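Local coordinates for protein ATP:cob(I)alamin adenosyltransferase, putative (Burkholderia thailandensis, PDB 2ZHZ) that probably transfers the adenosyl group of ATP to the cobalt of reduced cobalamin, yielding adenosylcobalamin and triphosphate, and works as a homotrimer, at residues B[33-38]-B[132-137]; B[84-89]-B[148-153]. All coordinates share one frame; numbering follows the deposited sequence.

Contact 1 (B[33-38]-B[132-137]). With ATP (adenosine-5'-triphosphate), chain H; ATP (adenosine-5'-triphosphate), chain G.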
ATOM      1  N   ILE B  33     -10.462   9.389  -9.251  1.00 15.30           N
ATOM      2  CA  ILE B  33      -9.127   9.761  -8.804  1.00 15.76           C
ATOM      3  C   ILE B  33      -8.574   8.683  -7.872  1.00 15.38           C
ATOM      4  O   ILE B  33      -7.376   8.412  -7.868  1.00 14.82           O
ATOM      5  CB  ILE B  33      -9.146  11.132  -8.077  1.00 14.97           C
ATOM      6  CG1 ILE B  33      -9.660  12.210  -9.038  1.00 19.54           C
ATOM      7  CG2 ILE B  33      -7.751  11.495  -7.594  1.00 18.80           C
ATOM      8  CD1 ILE B  33      -8.875  12.301 -10.343  1.00 16.53           C
ATOM      9  N   ALA B  34      -9.454   8.069  -7.091  1.00 12.43           N
ATOM     10  CA  ALA B  34      -9.047   7.004  -6.184  1.00 14.82           C
ATOM     11  C   ALA B  34      -8.554   5.791  -6.976  1.00 15.63           C
ATOM     12  O   ALA B  34      -7.542   5.181  -6.626  1.00 14.42           O
ATOM     13  CB  ALA B  34     -10.215   6.602  -5.287  1.00 14.34           C
ATOM     14  N   ALA B  35      -9.271   5.434  -8.040  1.00 12.97           N
ATOM     15  CA  ALA B  35      -8.869   4.288  -8.853  1.00 14.27           C
ATOM     16  C   ALA B  35      -7.527   4.578  -9.527  1.00 14.86           C
ATOM     17  O   ALA B  35      -6.635   3.730  -9.541  1.00 15.35           O
ATOM     18  CB  ALA B  35      -9.940   3.984  -9.901  1.00 14.50           C
ATOM     19  N   ILE B  36      -7.379   5.777 -10.082  1.00 12.11           N
ATOM     20  CA  ILE B  36      -6.120   6.153 -10.719  1.00 13.84           C
ATOM     21  C   ILE B  36      -5.001   6.023  -9.687  1.00 14.66           C
ATOM     22  O   ILE B  36      -3.909   5.543  -9.995  1.00 13.67           O
ATOM     23  CB  ILE B  36      -6.151   7.611 -11.220  1.00 15.41           C
ATOM     24  CG1 ILE B  36      -7.086   7.731 -12.426  1.00 16.33           C
ATOM     25  CG2 ILE B  36      -4.742   8.075 -11.575  1.00 16.69           C
ATOM     26  CD1 ILE B  36      -7.467   9.160 -12.767  1.00 17.81           C
ATOM     27  N   GLY B  37      -5.287   6.445  -8.459  1.00 14.00           N
ATOM     28  CA  GLY B  37      -4.291   6.381  -7.401  1.00 11.63           C
ATOM     29  C   GLY B  37      -3.854   4.972  -7.045  1.00 11.95           C
ATOM     30  O   GLY B  37      -2.658   4.703  -6.905  1.00 12.24           O
ATOM     31  N   ASP B  38      -4.818   4.070  -6.888  1.00 11.51           N
ATOM     32  CA  ASP B  38      -4.507   2.688  -6.546  1.00 13.44           C
ATOM     33  C   ASP B  38      -3.711   2.008  -7.655  1.00 12.52           C
ATOM     34  O   ASP B  38      -2.852   1.175  -7.381  1.00 11.89           O
ATOM     35  CB  ASP B  38      -5.778   1.892  -6.267  1.00 12.70           C
ATOM     36  CG  ASP B  38      -6.406   2.235  -4.928  1.00 17.73           C
ATOM     37  OD1 ASP B  38      -5.691   2.747  -4.037  1.00 14.90           O
ATOM     38  OD2 ASP B  38      -7.618   1.978  -4.766  1.00 14.69           O
ATOM     39  N   GLU B 132      -8.412  -3.263  -8.109  1.00 13.70           N
ATOM     40  CA  GLU B 132      -9.558  -3.853  -8.783  1.00 13.71           C
ATOM     41  C   GLU B 132     -10.846  -3.396  -8.108  1.00 12.78           C
ATOM     42  O   GLU B 132     -11.821  -3.062  -8.777  1.00 13.82           O
ATOM     43  CB  GLU B 132      -9.486  -5.387  -8.772  1.00 14.25           C
ATOM     44  CG  GLU B 132     -10.706  -6.035  -9.423  1.00 15.24           C
ATOM     45  CD  GLU B 132     -10.614  -7.547  -9.508  1.00 21.13           C
ATOM     46  OE1 GLU B 132      -9.908  -8.155  -8.673  1.00 19.24           O
ATOM     47  OE2 GLU B 132     -11.270  -8.130 -10.399  1.00 15.35           O
ATOM     48  N   ARG B 133     -10.851  -3.367  -6.778  1.00 13.57           N
ATOM     49  CA  ARG B 133     -12.044  -2.935  -6.054  1.00 12.19           C
ATOM     50  C   ARG B 133     -12.394  -1.478  -6.354  1.00 13.54           C
ATOM     51  O   ARG B 133     -13.562  -1.150  -6.548  1.00 14.88           O
ATOM     52  CB  ARG B 133     -11.866  -3.145  -4.543  1.00 13.19           C
ATOM     53  CG  ARG B 133     -11.647  -4.610  -4.160  1.00 12.10           C
ATOM     54  CD  ARG B 133     -11.809  -4.846  -2.659  1.00 16.85           C
ATOM     55  NE  ARG B 133     -10.836  -4.114  -1.848  1.00 13.50           N
ATOM     56  CZ  ARG B 133      -9.582  -4.500  -1.626  1.00 15.25           C
ATOM     57  NH1 ARG B 133      -9.115  -5.623  -2.152  1.00 12.03           N
ATOM     58  NH2 ARG B 133      -8.794  -3.760  -0.855  1.00 15.27           N
ATOM     59  N   SER B 134     -11.392  -0.604  -6.412  1.00 13.14           N
ATOM     60  CA  SER B 134     -11.658   0.803  -6.697  1.00 13.56           C
ATOM     61  C   SER B 134     -12.063   1.026  -8.157  1.00 13.23           C
ATOM     62  O   SER B 134     -12.813   1.951  -8.466  1.00 13.64           O
ATOM     63  CB  SER B 134     -10.443   1.671  -6.322  1.00 15.64           C
ATOM     64  OG  SER B 134      -9.260   1.251  -6.970  1.00 22.52           O
ATOM     65  N   ILE B 135     -11.579   0.172  -9.054  1.00 13.96           N
ATOM     66  CA  ILE B 135     -11.940   0.274 -10.463  1.00 14.09           C
ATOM     67  C   ILE B 135     -13.391  -0.200 -10.615  1.00 16.22           C
ATOM     68  O   ILE B 135     -14.165   0.374 -11.381  1.00 17.21           O
ATOM     69  CB  ILE B 135     -10.999  -0.584 -11.339  1.00 15.80           C
ATOM     70  CG1 ILE B 135      -9.629   0.094 -11.422  1.00 15.91           C
ATOM     71  CG2 ILE B 135     -11.600  -0.783 -12.736  1.00 17.05           C
ATOM     72  CD1 ILE B 135      -8.547  -0.766 -12.055  1.00 14.98           C
ATOM     73  N   VAL B 136     -13.756  -1.243  -9.876  1.00 16.61           N
ATOM     74  CA  VAL B 136     -15.119  -1.764  -9.917  1.00 17.26           C
ATOM     75  C   VAL B 136     -16.083  -0.724  -9.339  1.00 17.91           C
ATOM     76  O   VAL B 136     -17.206  -0.560  -9.820  1.00 18.20           O
ATOM     77  CB  VAL B 136     -15.238  -3.078  -9.109  1.00 17.36           C
ATOM     78  CG1 VAL B 136     -16.703  -3.453  -8.920  1.00 18.79           C
ATOM     79  CG2 VAL B 136     -14.504  -4.191  -9.835  1.00 16.25           C
ATOM     80  N   ALA B 137     -15.632  -0.019  -8.304  1.00 17.08           N
ATOM     81  CA  ALA B 137     -16.445   1.010  -7.664  1.00 16.53           C
ATOM     82  C   ALA B 137     -16.659   2.184  -8.614  1.00 19.32           C
ATOM     83  O   ALA B 137     -17.745   2.758  -8.674  1.00 21.23           O
ATOM     84  CB  ALA B 137     -15.768   1.489  -6.380  1.00 17.69           C
TER
HETATM   85  PG  ATP H 202     -11.542 -15.009 -11.040  1.00 21.48           P
HETATM   86  O1G ATP H 202     -12.185 -14.014 -11.960  1.00 26.45           O
HETATM   87  O2G ATP H 202     -11.489 -16.393 -11.618  1.00 24.06           O
HETATM   88  O3G ATP H 202     -10.164 -14.563 -10.637  1.00 22.76           O
HETATM   89  PB  ATP H 202     -12.747 -13.921  -8.669  1.00 18.59           P
HETATM   90  O1B ATP H 202     -12.078 -12.661  -9.135  1.00 18.94           O
HETATM   91  O2B ATP H 202     -14.231 -13.874  -8.402  1.00 19.58           O
HETATM   92  O3B ATP H 202     -12.440 -15.136  -9.699  1.00 21.31           O
HETATM   93  PA  ATP H 202     -10.431 -14.715  -7.079  1.00 21.37           P
HETATM   94  O1A ATP H 202      -9.645 -13.594  -7.665  1.00 21.78           O
HETATM   95  O2A ATP H 202     -10.106 -16.138  -7.460  1.00 22.86           O
HETATM   96  O3A ATP H 202     -12.036 -14.470  -7.312  1.00 20.87           O
HETATM   97  O5' ATP H 202     -10.317 -14.567  -5.482  1.00 22.31           O
HETATM   98  C5' ATP H 202     -10.702 -15.633  -4.619  1.00 21.68           C
HETATM   99  C4' ATP H 202     -11.495 -15.101  -3.430  1.00 24.19           C
HETATM  100  O4' ATP H 202     -11.048 -13.788  -3.007  1.00 21.92           O
HETATM  101  C3' ATP H 202     -12.990 -15.013  -3.725  1.00 27.09           C
HETATM  102  O3' ATP H 202     -13.702 -15.976  -2.940  1.00 39.22           O
HETATM  103  C2' ATP H 202     -13.379 -13.572  -3.424  1.00 26.00           C
HETATM  104  O2' ATP H 202     -14.370 -13.548  -2.386  1.00 27.18           O
HETATM  105  C1' ATP H 202     -12.120 -12.842  -2.991  1.00 22.01           C
HETATM  106  N9  ATP H 202     -11.770 -11.707  -3.920  1.00 18.92           N
HETATM  107  C8  ATP H 202     -11.916 -11.680  -5.273  1.00 18.38           C
HETATM  108  N7  ATP H 202     -11.493 -10.509  -5.803  1.00 17.26           N
HETATM  109  C5  ATP H 202     -11.062  -9.747  -4.784  1.00 16.76           C
HETATM  110  C6  ATP H 202     -10.476  -8.379  -4.630  1.00 15.86           C
HETATM  111  N6  ATP H 202     -10.271  -7.593  -5.709  1.00 10.66           N
HETATM  112  N1  ATP H 202     -10.153  -7.949  -3.362  1.00 15.98           N
HETATM  113  C2  ATP H 202     -10.352  -8.731  -2.252  1.00 14.68           C
HETATM  114  N3  ATP H 202     -10.880  -9.988  -2.326  1.00 14.18           N
HETATM  115  C4  ATP H 202     -11.246 -10.539  -3.538  1.00 16.14           C
HETATM  116  PG  ATP G 201      -0.460  20.546  -8.373  1.00 39.70           P
HETATM  117  O1G ATP G 201      -1.230  21.161  -7.227  1.00 30.48           O
HETATM  118  O2G ATP G 201       0.264  21.542  -9.231  1.00 39.75           O
HETATM  119  O3G ATP G 201       0.555  19.520  -7.907  1.00 40.97           O
HETATM  120  PB  ATP G 201      -2.611  18.605  -8.946  1.00 36.46           P
HETATM  121  O1B ATP G 201      -2.506  18.263  -7.492  1.00 25.75           O
HETATM  122  O2B ATP G 201      -3.986  19.004  -9.438  1.00 30.85           O
HETATM  123  O3B ATP G 201      -1.539  19.790  -9.361  1.00 38.15           O
HETATM  124  PA  ATP G 201      -0.674  16.579  -9.750  1.00 41.64           P
HETATM  125  O1A ATP G 201      -0.408  16.195  -8.333  1.00 41.98           O
HETATM  126  O2A ATP G 201       0.357  17.388 -10.521  1.00 41.77           O
HETATM  127  O3A ATP G 201      -2.123  17.345  -9.867  1.00 39.79           O
HETATM  128  O5' ATP G 201      -0.949  15.199 -10.525  1.00 43.67           O
HETATM  129  C5' ATP G 201      -1.286  15.186 -11.899  1.00 45.16           C
HETATM  130  C4' ATP G 201      -2.294  14.070 -12.206  1.00 46.03           C
HETATM  131  O4' ATP G 201      -2.392  13.090 -11.146  1.00 41.67           O
HETATM  132  C3' ATP G 201      -3.692  14.623 -12.458  1.00 47.21           C
HETATM  133  O3' ATP G 201      -4.065  14.440 -13.833  1.00 54.35           O
HETATM  134  C2' ATP G 201      -4.619  13.900 -11.491  1.00 45.61           C
HETATM  135  O2' ATP G 201      -5.653  13.200 -12.204  1.00 46.03           O
HETATM  136  C1' ATP G 201      -3.746  12.945 -10.681  1.00 41.51           C
HETATM  137  N9  ATP G 201      -3.822  13.220  -9.199  1.00 36.02           N
HETATM  138  C8  ATP G 201      -3.674  14.428  -8.589  1.00 33.56           C
HETATM  139  N7  ATP G 201      -3.799  14.330  -7.243  1.00 30.37           N
HETATM  140  C5  ATP G 201      -4.033  13.043  -6.952  1.00 29.44           C
HETATM  141  C6  ATP G 201      -4.268  12.235  -5.709  1.00 27.60           C
HETATM  142  N6  ATP G 201      -4.274  12.827  -4.481  1.00 23.78           N
HETATM  143  N1  ATP G 201      -4.479  10.877  -5.847  1.00 16.91           N
HETATM  144  C2  ATP G 201      -4.479  10.261  -7.067  1.00 26.60           C
HETATM  145  N3  ATP G 201      -4.271  10.938  -8.237  1.00 28.24           N
HETATM  146  C4  ATP G 201      -4.049  12.303  -8.247  1.00 31.58           C
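In the helix bundle of this PduO-type adenosyltransferase, helices 31-50 and 116-141 run nearly antiparallel, at 157°, with short-segment axes 8.4 Å apart where Ala35 packs on Ser134. Small residues permit that closeness: the CA atoms of Ala35 and Ser134 are 5.0 Å apart, and Ala35 CB also meets Ile135 CG1 at 4.2 Å. Beside this apolar patch Ser134 OG, held between its backbone N and carbonyl carbon (chi1 56°), lies over Ala35 CA and comes within 2.8 Å of Asp38 OD2. The hydroxyl is also hydrogen-bonded to the carbonyl of Ala131 and, weakly, to that of Arg130 in the preceding turn. The other carboxylate oxygen, Asp38 OD1, forms a salt bridge with Arg130 that ties the same two helices together. Each helix turns its far side to a different nucleotide, so the pair stands between two ATP sites of the trimer. On helix 31-50, Ile33 CG2 lies 3.5 Å from C2 of one adenine, and Gly37 brings bare backbone to the same atom. On helix 116-141 the other adenine is read along its Watson-Crick edge: its N6 donates to Glu132 OE1 at 3.0 Å, while Arg133, bent at chi3 (-62°), swings its guanidinium edge-on so that NH1 donates to the ring N1 at 2.8 Å.

Contact 2 (B[84-89]-B[148-153]). With ATP (adenosine-5'-triphosphate), chain H.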
ATOM      1  N   ILE B  84      -6.531  -0.052 -22.953  1.00 25.59           N
ATOM      2  CA  ILE B  84      -6.411  -1.481 -22.670  1.00 27.44           C
ATOM      3  C   ILE B  84      -7.289  -2.271 -23.635  1.00 25.44           C
ATOM      4  O   ILE B  84      -8.496  -2.059 -23.698  1.00 26.62           O
ATOM      5  CB  ILE B  84      -6.829  -1.794 -21.218  1.00 27.34           C
ATOM      6  CG1 ILE B  84      -6.022  -0.920 -20.253  1.00 23.74           C
ATOM      7  CG2 ILE B  84      -6.614  -3.269 -20.912  1.00 25.10           C
ATOM      8  CD1 ILE B  84      -4.520  -1.028 -20.423  1.00 23.79           C
ATOM      9  N   THR B  85      -6.671  -3.187 -24.376  1.00 27.35           N
ATOM     10  CA  THR B  85      -7.372  -3.998 -25.370  1.00 27.95           C
ATOM     11  C   THR B  85      -7.274  -5.500 -25.100  1.00 28.50           C
ATOM     12  O   THR B  85      -6.668  -5.930 -24.120  1.00 26.60           O
ATOM     13  CB  THR B  85      -6.789  -3.751 -26.763  1.00 29.49           C
ATOM     14  OG1 THR B  85      -5.441  -4.236 -26.801  1.00 28.04           O
ATOM     15  CG2 THR B  85      -6.779  -2.260 -27.084  1.00 34.51           C
ATOM     16  N   ASP B  86      -7.870  -6.297 -25.984  1.00 29.19           N
ATOM     17  CA  ASP B  86      -7.818  -7.748 -25.837  1.00 28.73           C
ATOM     18  C   ASP B  86      -6.369  -8.203 -25.879  1.00 27.43           C
ATOM     19  O   ASP B  86      -5.999  -9.195 -25.252  1.00 29.54           O
ATOM     20  CB  ASP B  86      -8.596  -8.446 -26.956  1.00 30.83           C
ATOM     21  CG  ASP B  86     -10.095  -8.388 -26.752  1.00 32.70           C
ATOM     22  OD1 ASP B  86     -10.536  -8.103 -25.620  1.00 32.74           O
ATOM     23  OD2 ASP B  86     -10.836  -8.645 -27.726  1.00 35.51           O
ATOM     24  N   ALA B  87      -5.548  -7.470 -26.622  1.00 25.90           N
ATOM     25  CA  ALA B  87      -4.135  -7.795 -26.743  1.00 26.65           C
ATOM     26  C   ALA B  87      -3.483  -7.804 -25.363  1.00 26.75           C
ATOM     27  O   ALA B  87      -2.672  -8.677 -25.050  1.00 23.80           O
ATOM     28  CB  ALA B  87      -3.444  -6.777 -27.640  1.00 28.22           C
ATOM     29  N   HIS B  88      -3.837  -6.819 -24.544  1.00 25.91           N
ATOM     30  CA  HIS B  88      -3.295  -6.711 -23.194  1.00 23.39           C
ATOM     31  C   HIS B  88      -3.739  -7.900 -22.347  1.00 22.02           C
ATOM     32  O   HIS B  88      -2.936  -8.503 -21.642  1.00 23.16           O
ATOM     33  CB  HIS B  88      -3.767  -5.412 -22.536  1.00 23.40           C
ATOM     34  CG  HIS B  88      -3.203  -4.179 -23.167  1.00 26.03           C
ATOM     35  ND1 HIS B  88      -1.919  -3.741 -22.925  1.00 29.23           N
ATOM     36  CD2 HIS B  88      -3.741  -3.298 -24.042  1.00 23.62           C
ATOM     37  CE1 HIS B  88      -1.691  -2.643 -23.623  1.00 27.58           C
ATOM     38  NE2 HIS B  88      -2.781  -2.354 -24.309  1.00 28.53           N
ATOM     39  N   LEU B  89      -5.022  -8.230 -22.424  1.00 20.63           N
ATOM     40  CA  LEU B  89      -5.571  -9.344 -21.667  1.00 21.65           C
ATOM     41  C   LEU B  89      -5.003 -10.677 -22.151  1.00 23.83           C
ATOM     42  O   LEU B  89      -4.768 -11.590 -21.354  1.00 21.88           O
ATOM     43  CB  LEU B  89      -7.097  -9.364 -21.793  1.00 21.88           C
ATOM     44  CG  LEU B  89      -7.828  -8.095 -21.349  1.00 25.28           C
ATOM     45  CD1 LEU B  89      -9.322  -8.276 -21.565  1.00 24.00           C
ATOM     46  CD2 LEU B  89      -7.527  -7.808 -19.882  1.00 22.93           C
ATOM     47  N   PRO B 148     -10.231  -2.587 -18.216  1.00 22.00           N
ATOM     48  CA  PRO B 148      -9.423  -2.267 -17.030  1.00 20.20           C
ATOM     49  C   PRO B 148      -9.642  -3.271 -15.898  1.00 20.30           C
ATOM     50  O   PRO B 148      -8.694  -3.774 -15.298  1.00 19.08           O
ATOM     51  CB  PRO B 148      -9.903  -0.867 -16.659  1.00 20.24           C
ATOM     52  CG  PRO B 148     -10.236  -0.273 -18.004  1.00 19.86           C
ATOM     53  CD  PRO B 148     -10.979  -1.401 -18.675  1.00 20.22           C
ATOM     54  N   ARG B 149     -10.913  -3.544 -15.631  1.00 18.86           N
ATOM     55  CA  ARG B 149     -11.360  -4.476 -14.605  1.00 22.20           C
ATOM     56  C   ARG B 149     -10.833  -5.886 -14.904  1.00 22.15           C
ATOM     57  O   ARG B 149     -10.292  -6.577 -14.029  1.00 18.43           O
ATOM     58  CB  ARG B 149     -12.889  -4.462 -14.618  1.00 27.08           C
ATOM     59  CG  ARG B 149     -13.594  -5.258 -13.575  1.00 31.65           C
ATOM     60  CD  ARG B 149     -15.092  -4.980 -13.657  1.00 31.50           C
ATOM     61  NE  ARG B 149     -15.715  -5.515 -14.868  1.00 32.52           N
ATOM     62  CZ  ARG B 149     -16.603  -4.854 -15.608  1.00 33.17           C
ATOM     63  NH1 ARG B 149     -16.970  -3.626 -15.271  1.00 34.11           N
ATOM     64  NH2 ARG B 149     -17.142  -5.425 -16.675  1.00 31.84           N
ATOM     65  N   ARG B 150     -11.000  -6.310 -16.150  1.00 20.50           N
ATOM     66  CA  ARG B 150     -10.554  -7.636 -16.562  1.00 20.75           C
ATOM     67  C   ARG B 150      -9.042  -7.754 -16.510  1.00 17.31           C
ATOM     68  O   ARG B 150      -8.506  -8.830 -16.235  1.00 19.21           O
ATOM     69  CB  ARG B 150     -11.045  -7.940 -17.977  1.00 20.32           C
ATOM     70  CG  ARG B 150     -12.554  -7.881 -18.125  1.00 22.67           C
ATOM     71  CD  ARG B 150     -12.970  -8.234 -19.546  1.00 26.74           C
ATOM     72  NE  ARG B 150     -12.803  -9.659 -19.827  1.00 28.10           N
ATOM     73  CZ  ARG B 150     -12.745 -10.179 -21.049  1.00 27.79           C
ATOM     74  NH1 ARG B 150     -12.834  -9.391 -22.113  1.00 24.08           N
ATOM     75  NH2 ARG B 150     -12.608 -11.488 -21.208  1.00 27.74           N
ATOM     76  N   TYR B 151      -8.354  -6.645 -16.767  1.00 15.61           N
ATOM     77  CA  TYR B 151      -6.899  -6.642 -16.753  1.00 16.96           C
ATOM     78  C   TYR B 151      -6.337  -6.870 -15.347  1.00 17.55           C
ATOM     79  O   TYR B 151      -5.500  -7.749 -15.146  1.00 17.36           O
ATOM     80  CB  TYR B 151      -6.356  -5.323 -17.306  1.00 16.93           C
ATOM     81  CG  TYR B 151      -4.848  -5.291 -17.377  1.00 18.13           C
ATOM     82  CD1 TYR B 151      -4.175  -5.658 -18.546  1.00 18.47           C
ATOM     83  CD2 TYR B 151      -4.088  -4.942 -16.261  1.00 19.18           C
ATOM     84  CE1 TYR B 151      -2.781  -5.679 -18.596  1.00 17.62           C
ATOM     85  CE2 TYR B 151      -2.704  -4.962 -16.299  1.00 16.35           C
ATOM     86  CZ  TYR B 151      -2.054  -5.334 -17.464  1.00 18.44           C
ATOM     87  OH  TYR B 151      -0.684  -5.390 -17.479  1.00 16.77           O
ATOM     88  N   VAL B 152      -6.787  -6.079 -14.376  1.00 16.41           N
ATOM     89  CA  VAL B 152      -6.284  -6.241 -13.016  1.00 15.89           C
ATOM     90  C   VAL B 152      -6.743  -7.559 -12.399  1.00 16.00           C
ATOM     91  O   VAL B 152      -6.094  -8.089 -11.496  1.00 15.77           O
ATOM     92  CB  VAL B 152      -6.693  -5.053 -12.106  1.00 17.96           C
ATOM     93  CG1 VAL B 152      -5.944  -3.800 -12.536  1.00 18.67           C
ATOM     94  CG2 VAL B 152      -8.190  -4.828 -12.168  1.00 17.48           C
ATOM     95  N   ASN B 153      -7.859  -8.091 -12.888  1.00 17.06           N
ATOM     96  CA  ASN B 153      -8.367  -9.366 -12.389  1.00 18.77           C
ATOM     97  C   ASN B 153      -7.303 -10.424 -12.705  1.00 17.59           C
ATOM     98  O   ASN B 153      -6.921 -11.229 -11.851  1.00 15.53           O
ATOM     99  CB  ASN B 153      -9.683  -9.725 -13.091  1.00 18.32           C
ATOM    100  CG  ASN B 153     -10.404 -10.883 -12.424  1.00 20.42           C
ATOM    101  OD1 ASN B 153     -11.252 -11.547 -13.027  1.00 22.45           O
ATOM    102  ND2 ASN B 153     -10.080 -11.121 -11.172  1.00 14.25           N
TER
HETATM  103  PG  ATP H 202     -11.542 -15.009 -11.040  1.00 21.48           P
HETATM  104  O1G ATP H 202     -12.185 -14.014 -11.960  1.00 26.45           O
HETATM  105  O2G ATP H 202     -11.489 -16.393 -11.618  1.00 24.06           O
HETATM  106  O3G ATP H 202     -10.164 -14.563 -10.637  1.00 22.76           O
HETATM  107  PB  ATP H 202     -12.747 -13.921  -8.669  1.00 18.59           P
HETATM  108  O1B ATP H 202     -12.078 -12.661  -9.135  1.00 18.94           O
HETATM  109  O2B ATP H 202     -14.231 -13.874  -8.402  1.00 19.58           O
HETATM  110  O3B ATP H 202     -12.440 -15.136  -9.699  1.00 21.31           O
HETATM  111  PA  ATP H 202     -10.431 -14.715  -7.079  1.00 21.37           P
HETATM  112  O1A ATP H 202      -9.645 -13.594  -7.665  1.00 21.78           O
HETATM  113  O2A ATP H 202     -10.106 -16.138  -7.460  1.00 22.86           O
HETATM  114  O3A ATP H 202     -12.036 -14.470  -7.312  1.00 20.87           O
HETATM  115  O5' ATP H 202     -10.317 -14.567  -5.482  1.00 22.31           O
HETATM  116  C5' ATP H 202     -10.702 -15.633  -4.619  1.00 21.68           C
HETATM  117  C4' ATP H 202     -11.495 -15.101  -3.430  1.00 24.19           C
HETATM  118  O4' ATP H 202     -11.048 -13.788  -3.007  1.00 21.92           O
HETATM  119  C3' ATP H 202     -12.990 -15.013  -3.725  1.00 27.09           C
HETATM  120  O3' ATP H 202     -13.702 -15.976  -2.940  1.00 39.22           O
HETATM  121  C2' ATP H 202     -13.379 -13.572  -3.424  1.00 26.00           C
HETATM  122  O2' ATP H 202     -14.370 -13.548  -2.386  1.00 27.18           O
HETATM  123  C1' ATP H 202     -12.120 -12.842  -2.991  1.00 22.01           C
HETATM  124  N9  ATP H 202     -11.770 -11.707  -3.920  1.00 18.92           N
HETATM  125  C8  ATP H 202     -11.916 -11.680  -5.273  1.00 18.38           C
HETATM  126  N7  ATP H 202     -11.493 -10.509  -5.803  1.00 17.26           N
HETATM  127  C5  ATP H 202     -11.062  -9.747  -4.784  1.00 16.76           C
HETATM  128  C6  ATP H 202     -10.476  -8.379  -4.630  1.00 15.86           C
HETATM  129  N6  ATP H 202     -10.271  -7.593  -5.709  1.00 10.66           N
HETATM  130  N1  ATP H 202     -10.153  -7.949  -3.362  1.00 15.98           N
HETATM  131  C2  ATP H 202     -10.352  -8.731  -2.252  1.00 14.68           C
HETATM  132  N3  ATP H 202     -10.880  -9.988  -2.326  1.00 14.18           N
HETATM  133  C4  ATP H 202     -11.246 -10.539  -3.538  1.00 16.14           C
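A leucine methyl lies over one face of a buried arginine's guanidinium where the start of helix 86-101 packs on helix 147-169 in the helix bundle. Leu89 CD1 sits 3.6 Å above the Arg150 plane, nearer its margin than its centre, and the two side chains run roughly perpendicular to each other. The other branch turns to the helix itself: Leu89 CD2 packs against the backbone at Tyr151, 3.4 Å from its CA, and also touches Tyr151 CB. Arg150 and Asp86 carry opposite charges, yet Asp86 OD1 and Arg150 NH1 stay 4.4 Å apart, too far for a salt bridge. Both instead hydrogen-bond to Ser6 of the second subunit, and Arg150 NH2 adds the carbonyl of Ile8 there, so this intrachain contact is completed by a neighbour's N-terminal segment. Thr85 is the N-cap of helix 86-101, its OG1 accepting a weak bond from Ala87 N. Just before it, Ile84 packs on Tyr151, Ile84 CG2 lying 4.2 Å from Tyr151 CD1, while the methyl at the end of its other branch, Ile84 CD1, rests over the centre of the His88 ring. With CG anti to the backbone N (chi1 -177°), Tyr151 reaches toward helix 56-77, where its hydroxyl bonds to Asp68. The same ring meets the base of the His88 side chain, with Tyr151 CD1 4.0 Å from His88 CB.

In the fold
Helices 116-141 and 147-169, consecutive in the chain, join the two contacts, whose centres lie 15 Å apart. Contact 1 pairs the first of these helices with 31-50, and contact 2 pairs the second with 86-101. Between them Glu132 CB touches Val152 CG2 at 3.7 Å and Ile135 CD1 meets Val152 CG1 at 4.0 Å. They also share one nucleotide: segment 132-137 of contact 1 grips its adenine, whereas contact 2 brings Asn153, a magnesium-binding residue, to the triphosphate. The second subunit completes that site with Arg11, Gly13, Thr18, Gly19 and Lys28, illustrating how a bundle builds its pocket at a subunit interface.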